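Local coordinates for protein P35 (Autographa californica nucleopolyhedrovirus, PDB 1P35) that inhibits caspases and so blocks the apoptotic response of the infected insect host cell, and also counters the host's antiviral RNA interference, at residues H183-N186 / L190-Y193. Sequence-based numbering, arbitrary orientation.
Sequences HEIN and LYEY
N186 has its CG wedged between the backbone N and the carbonyl carbon (chi1 64°), which swings its amide back over Y191, while Y191 and H183 both carry CG opposite their own carbonyl carbons and reach across to the facing segment. The ND2 end of the N186 amide thus lies over one face of the Y191 ring, the two planes 21° apart, with ND2 3.3 Å from CE2 of the tyrosine. The same ND2 donates to the backbone O of L190 at 2.9 Å; that carbonyl oxygen lies close to the plane of the amide, whereas the donor sits above the plane of the carbonyl. OD1, at the other end of the amide, accepts from T188 OG1 and G189 N, so both polar ends are held and the amide's rotation is fixed. At the far end of the Y191 ring the hydroxyl takes a nearly straight bond from the backbone, N186 N to Y191 OH, 3.2 Å. I185 CG2 packs beside this oxygen at 3.4 Å, and E184 O lies at the ring edge, 3.5 Å from Y191 CE2. The contact lies within the connection from strand 176-179 to strand 191-199: the irregular segment 183-186 runs back roughly antiparallel to residues 190-193, where the second strand begins, and the two hydrogen bonds that cross the gap each join a side chain to a backbone atom. Farther along the strand H183 meets Y193 in a T-shaped pair, centroids 4.5 Å apart and planes at 71°. The imidazole leads with its edge, NE2 standing over the tyrosine face near its rim, 3.3 Å from Y193 CD2. Y193 OH is bonded to L288 O and Y191 pairs through its backbone with S286, tying this strand start to strand 284-286 and the loop after it.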
ATOM      1  N   HIS A 183      10.666  25.983   8.229  1.00 28.28           N
ATOM      2  CA  HIS A 183       9.382  26.514   7.768  1.00 25.54           C
ATOM      3  C   HIS A 183       9.534  28.019   7.581  1.00 31.07           C
ATOM      4  O   HIS A 183      10.569  28.617   7.993  1.00 25.52           O
ATOM      5  CB  HIS A 183       8.289  26.308   8.833  1.00 31.04           C
ATOM      6  CG  HIS A 183       8.236  24.920   9.410  1.00 29.90           C
ATOM      7  ND1 HIS A 183       7.424  23.931   8.907  1.00 37.78           N
ATOM      8  CD2 HIS A 183       8.903  24.366  10.448  1.00 46.62           C
ATOM      9  CE1 HIS A 183       7.585  22.828   9.612  1.00 45.25           C
ATOM     10  NE2 HIS A 183       8.479  23.063  10.554  1.00 49.52           N
ATOM     11  N   GLU A 184       8.531  28.632   6.941  1.00 26.47           N
ATOM     12  CA  GLU A 184       8.553  30.069   6.843  1.00 24.22           C
ATOM     13  C   GLU A 184       8.371  30.554   8.322  1.00 39.80           C
ATOM     14  O   GLU A 184       7.775  29.862   9.152  1.00 38.27           O
ATOM     15  CB  GLU A 184       7.382  30.561   6.031  1.00 20.69           C
ATOM     16  CG  GLU A 184       6.064  30.220   6.632  1.00 29.46           C
ATOM     17  CD  GLU A 184       5.574  28.815   6.289  1.00 31.49           C
ATOM     18  OE1 GLU A 184       6.371  27.938   5.916  1.00 35.98           O
ATOM     19  OE2 GLU A 184       4.368  28.585   6.420  1.00 48.95           O
ATOM     20  N   ILE A 185       8.867  31.737   8.646  1.00 32.64           N
ATOM     21  CA  ILE A 185       8.723  32.282  10.017  1.00 31.25           C
ATOM     22  C   ILE A 185       7.255  32.588  10.340  1.00 31.31           C
ATOM     23  O   ILE A 185       6.482  32.842   9.409  1.00 35.75           O
ATOM     24  CB  ILE A 185       9.522  33.593  10.127  1.00 27.82           C
ATOM     25  CG1 ILE A 185      10.970  33.335   9.697  1.00 31.80           C
ATOM     26  CG2 ILE A 185       9.472  34.152  11.559  1.00 35.33           C
ATOM     27  CD1 ILE A 185      11.805  34.613   9.566  1.00 27.80           C
ATOM     28  N   ASN A 186       6.846  32.512  11.620  1.00 43.35           N
ATOM     29  CA  ASN A 186       5.462  32.898  12.037  1.00 36.17           C
ATOM     30  C   ASN A 186       5.583  33.836  13.268  1.00 40.56           C
ATOM     31  O   ASN A 186       6.643  33.926  13.901  1.00 44.73           O
ATOM     32  CB  ASN A 186       4.536  31.718  12.408  1.00 29.57           C
ATOM     33  CG  ASN A 186       5.025  30.951  13.645  1.00 35.12           C
ATOM     34  OD1 ASN A 186       5.324  31.539  14.707  1.00 34.20           O
ATOM     35  ND2 ASN A 186       5.106  29.632  13.512  1.00 37.31           N
ATOM     36  N   LEU A 190       6.825  29.635  17.622  1.00 22.41           N
ATOM     37  CA  LEU A 190       6.747  28.201  17.879  1.00 26.93           C
ATOM     38  C   LEU A 190       6.319  27.529  16.571  1.00 32.21           C
ATOM     39  O   LEU A 190       5.367  27.975  15.900  1.00 29.45           O
ATOM     40  CB  LEU A 190       5.698  27.886  18.925  1.00 29.96           C
ATOM     41  CG  LEU A 190       5.968  28.252  20.365  1.00 47.35           C
ATOM     42  CD1 LEU A 190       4.764  27.754  21.179  1.00 30.55           C
ATOM     43  CD2 LEU A 190       7.295  27.581  20.831  1.00 46.59           C
ATOM     44  N   TYR A 191       6.983  26.436  16.242  1.00 28.79           N
ATOM     45  CA  TYR A 191       6.721  25.760  14.961  1.00 30.49           C
ATOM     46  C   TYR A 191       6.302  24.333  15.179  1.00 30.87           C
ATOM     47  O   TYR A 191       6.771  23.677  16.124  1.00 37.84           O
ATOM     48  CB  TYR A 191       8.003  25.849  14.099  1.00 27.73           C
ATOM     49  CG  TYR A 191       8.446  27.285  13.890  1.00 39.30           C
ATOM     50  CD1 TYR A 191       9.180  27.974  14.886  1.00 41.59           C
ATOM     51  CD2 TYR A 191       8.014  28.004  12.762  1.00 39.35           C
ATOM     52  CE1 TYR A 191       9.463  29.326  14.769  1.00 30.16           C
ATOM     53  CE2 TYR A 191       8.281  29.365  12.624  1.00 29.37           C
ATOM     54  CZ  TYR A 191       8.998  30.026  13.627  1.00 34.44           C
ATOM     55  OH  TYR A 191       9.185  31.384  13.502  1.00 42.84           O
ATOM     56  N   GLU A 192       5.377  23.865  14.341  1.00 36.27           N
ATOM     57  CA  GLU A 192       4.862  22.482  14.453  1.00 32.42           C
ATOM     58  C   GLU A 192       5.517  21.687  13.371  1.00 27.33           C
ATOM     59  O   GLU A 192       5.608  22.170  12.249  1.00 25.86           O
ATOM     60  CB  GLU A 192       3.342  22.416  14.210  1.00 32.52           C
ATOM     61  CG  GLU A 192       2.452  23.111  15.224  1.00 48.32           C
ATOM     62  CD  GLU A 192       0.972  23.020  14.872  1.00 53.11           C
ATOM     63  OE1 GLU A 192       0.345  21.969  15.123  1.00 71.24           O
ATOM     64  OE2 GLU A 192       0.439  23.999  14.324  1.00 56.29           O
ATOM     65  N   TYR A 193       5.999  20.492  13.696  1.00 29.77           N
ATOM     66  CA  TYR A 193       6.609  19.631  12.680  1.00 27.93           C
ATOM     67  C   TYR A 193       5.865  18.312  12.498  1.00 19.33           C
ATOM     68  O   TYR A 193       5.281  17.798  13.415  1.00 22.98           O
ATOM     69  CB  TYR A 193       8.021  19.276  13.028  1.00 21.03           C
ATOM     70  CG  TYR A 193       9.009  20.389  13.004  1.00 26.12           C
ATOM     71  CD1 TYR A 193       9.116  21.298  14.078  1.00 36.39           C
ATOM     72  CD2 TYR A 193       9.932  20.477  11.948  1.00 28.59           C
ATOM     73  CE1 TYR A 193      10.139  22.258  14.103  1.00 42.35           C
ATOM     74  CE2 TYR A 193      10.946  21.413  11.962  1.00 43.64           C
ATOM     75  CZ  TYR A 193      11.066  22.299  13.027  1.00 58.31           C
ATOM     76  OH  TYR A 193      12.138  23.173  12.997  1.00 56.70           O
TER